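Local coordinates for hdh assembly factor Kustc1130 (Kuenenia stuttgartiensis, PDB 6HIF), which probably acts as an assembly factor for hydrazine dehydrogenase, packing against chains of another protein in the assembly, at residues Y26-K32 and L91-N95; I38-I44 and D102-R108; I49-E54 and C64-L68. One frame throughout, in Å; residues are numbered along the deposited sequence.

Contact 1 of 3, residues Y26-K32 and L91-N95; sequences YDVKPAK and LEEGN
Tyr26 and Glu93 reach for each other from opposite directions. The tyrosine OH lies 2.8 Å from Glu93 OE1 and 3.1 Å from Glu93 OE2. Both bonds are weak. The ring and carboxylate planes stand 90° apart. Tyr26 OH has a stronger partner, a basic side chain on a chain of another protein, and Glu93 OE2 forms a salt bridge to a basic side chain there too. Glu93 gets this far because it is fully extended, with CG anti to the backbone N (chi1 -179°). On the way its CG passes Val28 CG1 at 3.8 Å, the two side chains crossing at a slant. Glu93 OE1 also takes the N-H of Lys29 on its anti side, 28° out of the carboxylate plane, at 3.3 Å from Lys29 N. Further along, Gly94 N makes a weak bond to Lys29 O. The methylene chain of Lys29 runs over Gly94, where a beta carbon would come up against it. Ala31 CB then meets Leu91 CB at 3.9 Å. Lys32 N donates to Asn95 O over 2.7 Å, a nearly straight bond where strands 31-39 and 96-102 begin to pair. Residues 92-95 form a type II beta turn. It carries the chain from strand 83-91 in one sheet to strand 96-102 in the other, a sheet-to-sheet connection consistent with a beta-sandwich.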
loop_
_atom_site.group_PDB
_atom_site.type_symbol
_atom_site.label_atom_id
_atom_site.label_comp_id
_atom_site.label_asym_id
_atom_site.label_seq_id
_atom_site.Cartn_x
_atom_site.Cartn_y
_atom_site.Cartn_z
ATOM N N TYR Y 26 51.921 -30.026 16.023
ATOM C CA TYR Y 26 52.080 -29.662 17.457
ATOM C C TYR Y 26 53.307 -28.768 17.628
ATOM O O TYR Y 26 54.372 -29.057 17.083
ATOM C CB TYR Y 26 52.171 -30.924 18.318
ATOM C CG TYR Y 26 52.378 -30.681 19.792
ATOM C CD1 TYR Y 26 51.312 -30.382 20.627
ATOM C CD2 TYR Y 26 53.640 -30.758 20.360
ATOM C CE1 TYR Y 26 51.492 -30.163 21.984
ATOM C CE2 TYR Y 26 53.837 -30.547 21.715
ATOM C CZ TYR Y 26 52.759 -30.250 22.530
ATOM O OH TYR Y 26 52.938 -30.041 23.867
ATOM N N ASP Y 27 53.134 -27.682 18.393
ATOM C CA ASP Y 27 54.198 -26.734 18.684
ATOM C C ASP Y 27 54.650 -26.906 20.130
ATOM O O ASP Y 27 53.853 -26.745 21.052
ATOM C CB ASP Y 27 53.747 -25.293 18.438
ATOM C CG ASP Y 27 53.735 -24.916 16.970
ATOM O OD1 ASP Y 27 54.798 -25.022 16.332
ATOM O OD2 ASP Y 27 52.661 -24.526 16.476
ATOM N N VAL Y 28 55.933 -27.246 20.305
ATOM C CA VAL Y 28 56.546 -27.305 21.621
ATOM C C VAL Y 28 56.833 -25.869 22.049
ATOM O O VAL Y 28 57.667 -25.197 21.445
ATOM C CB VAL Y 28 57.822 -28.175 21.628
ATOM C CG1 VAL Y 28 58.541 -28.138 22.968
ATOM C CG2 VAL Y 28 57.543 -29.615 21.221
ATOM N N LYS Y 29 56.104 -25.402 23.069
ATOM C CA LYS Y 29 56.251 -24.042 23.556
ATOM C C LYS Y 29 57.608 -23.904 24.247
ATOM O O LYS Y 29 57.893 -24.603 25.221
ATOM C CB LYS Y 29 55.090 -23.664 24.481
ATOM C CG LYS Y 29 54.950 -22.172 24.758
ATOM C CD LYS Y 29 54.096 -21.848 25.968
ATOM C CE LYS Y 29 54.135 -20.380 26.337
ATOM N NZ LYS Y 29 53.381 -20.105 27.583
ATOM N N PRO Y 30 58.491 -23.007 23.755
ATOM C CA PRO Y 30 59.836 -22.865 24.312
ATOM C C PRO Y 30 59.784 -22.253 25.707
ATOM O O PRO Y 30 58.843 -21.535 26.033
ATOM C CB PRO Y 30 60.552 -21.927 23.326
ATOM C CG PRO Y 30 59.432 -21.145 22.670
ATOM C CD PRO Y 30 58.239 -22.079 22.640
ATOM N N ALA Y 31 60.797 -22.574 26.521
ATOM C CA ALA Y 31 60.938 -22.011 27.854
ATOM C C ALA Y 31 61.534 -20.609 27.747
ATOM O O ALA Y 31 62.310 -20.336 26.833
ATOM C CB ALA Y 31 61.793 -22.915 28.708
ATOM N N LYS Y 32 61.145 -19.726 28.678
ATOM C CA LYS Y 32 61.686 -18.378 28.743
ATOM C C LYS Y 32 62.494 -18.239 30.028
ATOM O O LYS Y 32 61.972 -18.462 31.118
ATOM C CB LYS Y 32 60.571 -17.333 28.643
ATOM C CG LYS Y 32 60.869 -16.149 27.730
ATOM C CD LYS Y 32 59.736 -15.136 27.641
ATOM C CE LYS Y 32 60.056 -13.939 26.764
ATOM N NZ LYS Y 32 59.306 -12.725 27.173
ATOM N N LEU Y 91 64.998 -27.016 32.152
ATOM C CA LEU Y 91 63.793 -26.343 31.699
ATOM C C LEU Y 91 62.896 -27.330 30.959
ATOM O O LEU Y 91 63.355 -28.077 30.099
ATOM C CB LEU Y 91 64.181 -25.173 30.788
ATOM C CG LEU Y 91 64.864 -23.995 31.478
ATOM C CD1 LEU Y 91 65.398 -23.007 30.451
ATOM C CD2 LEU Y 91 63.915 -23.307 32.445
ATOM N N GLU Y 92 61.608 -27.308 31.313
ATOM C CA GLU Y 92 60.585 -28.111 30.663
ATOM C C GLU Y 92 59.925 -27.271 29.574
ATOM O O GLU Y 92 60.343 -26.146 29.312
ATOM C CB GLU Y 92 59.539 -28.556 31.688
ATOM C CG GLU Y 92 60.095 -29.431 32.796
ATOM C CD GLU Y 92 60.452 -30.837 32.346
ATOM O OE1 GLU Y 92 61.639 -31.199 32.438
ATOM O OE2 GLU Y 92 59.541 -31.564 31.900
ATOM N N GLU Y 93 58.878 -27.825 28.955
ATOM C CA GLU Y 93 58.137 -27.137 27.912
ATOM C C GLU Y 93 57.322 -26.007 28.533
ATOM O O GLU Y 93 56.593 -26.219 29.499
ATOM C CB GLU Y 93 57.235 -28.128 27.178
ATOM C CG GLU Y 93 56.429 -27.497 26.057
ATOM C CD GLU Y 93 55.372 -28.391 25.429
ATOM O OE1 GLU Y 93 54.591 -27.877 24.605
ATOM O OE2 GLU Y 93 55.329 -29.598 25.765
ATOM N N GLY Y 94 57.476 -24.806 27.966
ATOM C CA GLY Y 94 56.688 -23.638 28.330
ATOM C C GLY Y 94 56.949 -23.156 29.756
ATOM O O GLY Y 94 56.054 -22.608 30.392
ATOM N N ASN Y 95 58.177 -23.362 30.244
ATOM C CA ASN Y 95 58.576 -22.905 31.566
ATOM C C ASN Y 95 58.968 -21.433 31.493
ATOM O O ASN Y 95 59.508 -20.980 30.487
ATOM C CB ASN Y 95 59.737 -23.730 32.130
ATOM C CG ASN Y 95 59.314 -25.053 32.732
ATOM O OD1 ASN Y 95 58.195 -25.515 32.519
ATOM N ND2 ASN Y 95 60.204 -25.676 33.487
#

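Contact 2 of 3, residues I38-I44 and D102-R108; sequences IAIGTPI and DLGAKAR
Ala39 CB faces the turn of residues 104-107, with Gly104 O at 3.5 Å and Ala107 CB at 3.9 Å. Ile44 adds to this tight side. Its CD1 rests on Ala107 CB and on Leu103 CB, crossing Leu103 at about a right angle. Leu103 and Ala107 pack in turn on Glu79 of strand 71-79. Beside them the parallel pairing of Ile38 with Asp102 ends in a firm bond from Leu103 N to Ile38 O, 2.8 Å long. On the looser side Ile40, Thr42 and Ala105 are partly exposed and touch at fewer points. Ile40 CD1 meets Ala105 CB. Arg108 crosses Thr42, its NE 3.4 Å from Thr42 OG1 at too poor an angle for a hydrogen bond. The hydroxyl instead bonds to Ala39 O. A chain of another protein packs over this side, on Asp102, Ala105 and Arg108, so it is not simply open to solvent. With CG anti to the backbone N (chi1 -167°), Asp102 brings OD1 to Ile40 N in a weak bond. Gly104 N reaches OD2 from above the carboxylate plane, making an Asx turn. Two N-H groups would favour the charged carboxylate, while Ile38 O, an acceptor 3.2 Å from Asp102 OD1, probably works against it.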
loop_
_atom_site.group_PDB
_atom_site.type_symbol
_atom_site.label_atom_id
_atom_site.label_comp_id
_atom_site.label_asym_id
_atom_site.label_seq_id
_atom_site.Cartn_x
_atom_site.Cartn_y
_atom_site.Cartn_z
ATOM N N ILE Y 38 73.790 -9.274 39.162
ATOM C CA ILE Y 38 73.799 -8.291 40.232
ATOM C C ILE Y 38 75.195 -8.253 40.847
ATOM O O ILE Y 38 75.880 -9.271 40.904
ATOM C CB ILE Y 38 72.734 -8.620 41.301
ATOM C CG1 ILE Y 38 71.480 -9.275 40.724
ATOM C CG2 ILE Y 38 72.372 -7.384 42.101
ATOM C CD1 ILE Y 38 70.576 -9.866 41.779
ATOM N N ALA Y 39 75.594 -7.062 41.311
ATOM C CA ALA Y 39 76.757 -6.893 42.170
ATOM C C ALA Y 39 76.321 -6.233 43.479
ATOM O O ALA Y 39 76.213 -5.009 43.550
ATOM C CB ALA Y 39 77.809 -6.085 41.449
ATOM N N ILE Y 40 76.083 -7.066 44.504
ATOM C CA ILE Y 40 75.478 -6.693 45.780
ATOM C C ILE Y 40 74.390 -5.636 45.590
ATOM O O ILE Y 40 74.452 -4.559 46.183
ATOM C CB ILE Y 40 76.511 -6.295 46.861
ATOM C CG1 ILE Y 40 77.587 -5.338 46.336
ATOM C CG2 ILE Y 40 77.108 -7.534 47.520
ATOM C CD1 ILE Y 40 78.101 -4.353 47.362
ATOM N N GLY Y 41 73.390 -5.963 44.764
ATOM C CA GLY Y 41 72.192 -5.149 44.649
ATOM C C GLY Y 41 72.097 -4.414 43.315
ATOM O O GLY Y 41 71.016 -4.321 42.740
ATOM N N THR Y 42 73.232 -3.887 42.842
ATOM C CA THR Y 42 73.243 -3.049 41.652
ATOM C C THR Y 42 73.415 -3.921 40.410
ATOM O O THR Y 42 74.160 -4.899 40.445
ATOM C CB THR Y 42 74.278 -1.918 41.750
ATOM O OG1 THR Y 42 75.500 -2.469 42.234
ATOM C CG2 THR Y 42 73.838 -0.790 42.658
ATOM N N PRO Y 43 72.720 -3.606 39.289
ATOM C CA PRO Y 43 72.873 -4.363 38.045
ATOM C C PRO Y 43 74.250 -4.183 37.411
ATOM O O PRO Y 43 74.797 -3.082 37.413
ATOM C CB PRO Y 43 71.791 -3.775 37.124
ATOM C CG PRO Y 43 71.528 -2.393 37.670
ATOM C CD PRO Y 43 71.737 -2.517 39.164
ATOM N N ILE Y 44 74.801 -5.281 36.875
ATOM C CA ILE Y 44 76.086 -5.251 36.193
ATOM C C ILE Y 44 75.844 -4.959 34.715
ATOM O O ILE Y 44 75.126 -5.700 34.046
ATOM C CB ILE Y 44 76.869 -6.564 36.398
ATOM C CG1 ILE Y 44 76.962 -6.962 37.874
ATOM C CG2 ILE Y 44 78.246 -6.465 35.761
ATOM C CD1 ILE Y 44 77.558 -8.327 38.111
ATOM N N ASP Y 102 74.231 -13.107 41.931
ATOM C CA ASP Y 102 75.048 -12.033 42.470
ATOM C C ASP Y 102 76.520 -12.428 42.393
ATOM O O ASP Y 102 76.893 -13.523 42.806
ATOM C CB ASP Y 102 74.655 -11.680 43.904
ATOM C CG ASP Y 102 75.263 -10.368 44.371
ATOM O OD1 ASP Y 102 74.790 -9.312 43.905
ATOM O OD2 ASP Y 102 76.212 -10.413 45.185
ATOM N N LEU Y 103 77.348 -11.511 41.877
ATOM C CA LEU Y 103 78.749 -11.797 41.610
ATOM C C LEU Y 103 79.632 -11.150 42.672
ATOM O O LEU Y 103 80.854 -11.160 42.551
ATOM C CB LEU Y 103 79.111 -11.295 40.208
ATOM C CG LEU Y 103 78.812 -12.260 39.062
ATOM C CD1 LEU Y 103 77.326 -12.266 38.722
ATOM C CD2 LEU Y 103 79.634 -11.903 37.832
ATOM N N GLY Y 104 78.999 -10.593 43.711
ATOM C CA GLY Y 104 79.720 -10.029 44.840
ATOM C C GLY Y 104 80.138 -8.582 44.596
ATOM O O GLY Y 104 79.865 -8.020 43.536
ATOM N N ALA Y 105 80.821 -8.008 45.596
ATOM C CA ALA Y 105 81.172 -6.596 45.620
ATOM C C ALA Y 105 82.325 -6.298 44.664
ATOM O O ALA Y 105 82.500 -5.155 44.245
ATOM C CB ALA Y 105 81.503 -6.177 47.030
ATOM N N LYS Y 106 83.092 -7.338 44.314
ATOM C CA LYS Y 106 84.249 -7.197 43.442
ATOM C C LYS Y 106 83.796 -6.951 42.005
ATOM O O LYS Y 106 84.599 -6.546 41.168
ATOM C CB LYS Y 106 85.153 -8.431 43.530
ATOM C CG LYS Y 106 85.919 -8.607 44.837
ATOM C CD LYS Y 106 86.496 -10.003 44.996
ATOM C CE LYS Y 106 87.136 -10.262 46.345
ATOM N NZ LYS Y 106 88.450 -9.590 46.464
ATOM N N ALA Y 107 82.506 -7.186 41.733
ATOM C CA ALA Y 107 81.949 -7.058 40.395
ATOM C C ALA Y 107 81.410 -5.647 40.163
ATOM O O ALA Y 107 80.839 -5.370 39.111
ATOM C CB ALA Y 107 80.874 -8.096 40.193
ATOM N N ARG Y 108 81.600 -4.763 41.151
ATOM C CA ARG Y 108 81.103 -3.397 41.100
ATOM C C ARG Y 108 82.236 -2.469 40.674
ATOM O O ARG Y 108 83.242 -2.360 41.376
ATOM C CB ARG Y 108 80.564 -3.006 42.478
ATOM C CG ARG Y 108 79.471 -1.948 42.448
ATOM C CD ARG Y 108 78.950 -1.695 43.846
ATOM N NE ARG Y 108 77.874 -0.712 43.882
ATOM C CZ ARG Y 108 77.245 -0.331 44.988
ATOM N NH1 ARG Y 108 77.613 -0.816 46.165
ATOM N NH2 ARG Y 108 76.247 0.532 44.913
#

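Contact 3 of 3, residues I49-E54 and C64-L68; sequences IKVGDE and CVFEL
Val51 N donates to Glu54 O at 3.0 Å, and Glu54 N returns the bond to Val51 O. The pair closes a type II' turn between strands 48-51 and 54-57, a beta-hairpin in one of two facing sheets, consistent with a beta-sandwich. Strand 63-68 belongs to the other sheet. The axes of segments 49-51 and 64-68 approach to 9.3 Å, with their directions 16° apart, and no hydrogen bond joins segments 49-54 and 64-68. Side chains fill the space between. Phe66 is the centrepiece. With CG anti to the carbonyl carbon (chi1 -59°), its ring is turned to present one face to Val51. Val51 CG2 makes a CH-pi contact over that face, 3.9 Å from the centroid of Phe66 and offset toward the rim. Ile49 CG2 and Glu54 CB also touch the ring, both obliquely. Were Phe66 an alanine, a gap would probably open between the sheets and Val51 CG2 would lose its aromatic face. Val51 CG1 meets Leu68 CD1 at 3.6 Å, the two side chains crossing at about a right angle. Glu54 slides past Leu68 in the opposite direction. Cys64 is joined to Cys56 of strand 54-57, a covalent tie between the sheets, and its SG lies 3.7 Å from Ile49 CD1.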
loop_
_atom_site.group_PDB
_atom_site.type_symbol
_atom_site.label_atom_id
_atom_site.label_comp_id
_atom_site.label_asym_id
_atom_site.label_seq_id
_atom_site.Cartn_x
_atom_site.Cartn_y
_atom_site.Cartn_z
ATOM N N ILE Y 49 76.403 -13.122 29.468
ATOM C CA ILE Y 49 75.706 -14.285 29.986
ATOM C C ILE Y 49 75.662 -15.354 28.895
ATOM O O ILE Y 49 75.195 -15.101 27.785
ATOM C CB ILE Y 49 74.296 -13.906 30.489
ATOM C CG1 ILE Y 49 74.341 -12.752 31.497
ATOM C CG2 ILE Y 49 73.579 -15.125 31.055
ATOM C CD1 ILE Y 49 72.985 -12.234 31.909
ATOM N N LYS Y 50 76.169 -16.543 29.237
ATOM C CA LYS Y 50 76.127 -17.705 28.364
ATOM C C LYS Y 50 75.102 -18.700 28.905
ATOM O O LYS Y 50 75.224 -19.174 30.035
ATOM C CB LYS Y 50 77.507 -18.368 28.292
ATOM C CG LYS Y 50 78.361 -18.020 27.081
ATOM C CD LYS Y 50 79.690 -18.747 27.081
ATOM C CE LYS Y 50 80.200 -19.051 25.689
ATOM N NZ LYS Y 50 81.575 -19.606 25.710
ATOM N N VAL Y 51 74.085 -18.995 28.090
ATOM C CA VAL Y 51 73.150 -20.071 28.379
ATOM C C VAL Y 51 73.083 -20.979 27.153
ATOM O O VAL Y 51 72.630 -20.556 26.090
ATOM C CB VAL Y 51 71.752 -19.549 28.770
ATOM C CG1 VAL Y 51 70.816 -20.696 29.120
ATOM C CG2 VAL Y 51 71.810 -18.548 29.913
ATOM N N GLY Y 52 73.536 -22.228 27.321
ATOM C CA GLY Y 52 73.705 -23.136 26.199
ATOM C C GLY Y 52 74.641 -22.540 25.150
ATOM O O GLY Y 52 75.771 -22.175 25.463
ATOM N N ASP Y 53 74.138 -22.418 23.916
ATOM C CA ASP Y 53 74.911 -21.881 22.807
ATOM C C ASP Y 53 74.694 -20.374 22.690
ATOM O O ASP Y 53 75.403 -19.701 21.942
ATOM C CB ASP Y 53 74.575 -22.592 21.491
ATOM C CG ASP Y 53 75.125 -24.005 21.392
ATOM O OD1 ASP Y 53 76.139 -24.296 22.065
ATOM O OD2 ASP Y 53 74.534 -24.805 20.641
ATOM N N GLU Y 54 73.713 -19.855 23.434
ATOM C CA GLU Y 54 73.313 -18.464 23.304
ATOM C C GLU Y 54 74.176 -17.567 24.189
ATOM O O GLU Y 54 74.593 -17.958 25.278
ATOM C CB GLU Y 54 71.816 -18.309 23.572
ATOM C CG GLU Y 54 71.008 -18.119 22.303
ATOM C CD GLU Y 54 69.788 -19.014 22.205
ATOM O OE1 GLU Y 54 69.968 -20.226 21.975
ATOM O OE2 GLU Y 54 68.662 -18.500 22.368
ATOM N N CYS Y 64 69.269 -10.441 30.856
ATOM C CA CYS Y 64 69.130 -11.027 29.534
ATOM C C CYS Y 64 67.963 -12.015 29.541
ATOM O O CYS Y 64 67.790 -12.779 30.490
ATOM C CB CYS Y 64 70.404 -11.765 29.140
ATOM S SG CYS Y 64 71.816 -10.689 28.775
ATOM N N VAL Y 65 67.164 -11.987 28.470
ATOM C CA VAL Y 65 66.041 -12.901 28.321
ATOM C C VAL Y 65 66.373 -13.890 27.204
ATOM O O VAL Y 65 66.719 -13.487 26.096
ATOM C CB VAL Y 65 64.719 -12.149 28.053
ATOM C CG1 VAL Y 65 63.511 -13.074 28.117
ATOM C CG2 VAL Y 65 64.530 -10.962 28.985
ATOM N N PHE Y 66 66.266 -15.186 27.514
ATOM C CA PHE Y 66 66.565 -16.241 26.562
ATOM C C PHE Y 66 65.314 -17.072 26.300
ATOM O O PHE Y 66 64.604 -17.442 27.236
ATOM C CB PHE Y 66 67.679 -17.140 27.100
ATOM C CG PHE Y 66 68.967 -16.423 27.401
ATOM C CD1 PHE Y 66 69.910 -16.210 26.406
ATOM C CD2 PHE Y 66 69.237 -15.956 28.678
ATOM C CE1 PHE Y 66 71.094 -15.544 26.682
ATOM C CE2 PHE Y 66 70.421 -15.290 28.954
ATOM C CZ PHE Y 66 71.348 -15.086 27.955
ATOM N N GLU Y 67 65.064 -17.356 25.016
ATOM C CA GLU Y 67 64.020 -18.281 24.604
ATOM C C GLU Y 67 64.681 -19.593 24.183
ATOM O O GLU Y 67 65.413 -19.625 23.198
ATOM C CB GLU Y 67 63.188 -17.663 23.479
ATOM C CG GLU Y 67 61.807 -18.274 23.342
ATOM C CD GLU Y 67 61.092 -17.936 22.042
ATOM O OE1 GLU Y 67 61.648 -18.228 20.959
ATOM O OE2 GLU Y 67 59.978 -17.381 22.113
ATOM N N LEU Y 68 64.429 -20.660 24.952
ATOM C CA LEU Y 68 65.167 -21.906 24.812
ATOM C C LEU Y 68 64.206 -23.080 24.644
ATOM O O LEU Y 68 63.114 -23.077 25.209
ATOM C CB LEU Y 68 66.022 -22.116 26.064
ATOM C CG LEU Y 68 67.006 -21.001 26.406
ATOM C CD1 LEU Y 68 67.419 -21.095 27.867
ATOM C CD2 LEU Y 68 68.227 -21.041 25.497
#

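In the fold
Contacts 1 and 2 lie on opposite sides of the chain's centre, their centres about 31 Å apart. Both use strand 31-39, which runs from one to the other. Contact 3 lies between their segments in the chain, nested inside the loops that both close. It touches contact 1, whose centre is about 14 Å away: Ala31 N probably bonds to Leu68 O at 2.7 Å, and Leu91 packs on Leu68. Contact 2 is further off, with centres about 20 Å apart and nearest atoms about 7 Å from contact 3. A bound heme c lies near contact 1, about 5 Å from the side chain of Lys32 and about 11 Å from that of Glu67 in contact 3.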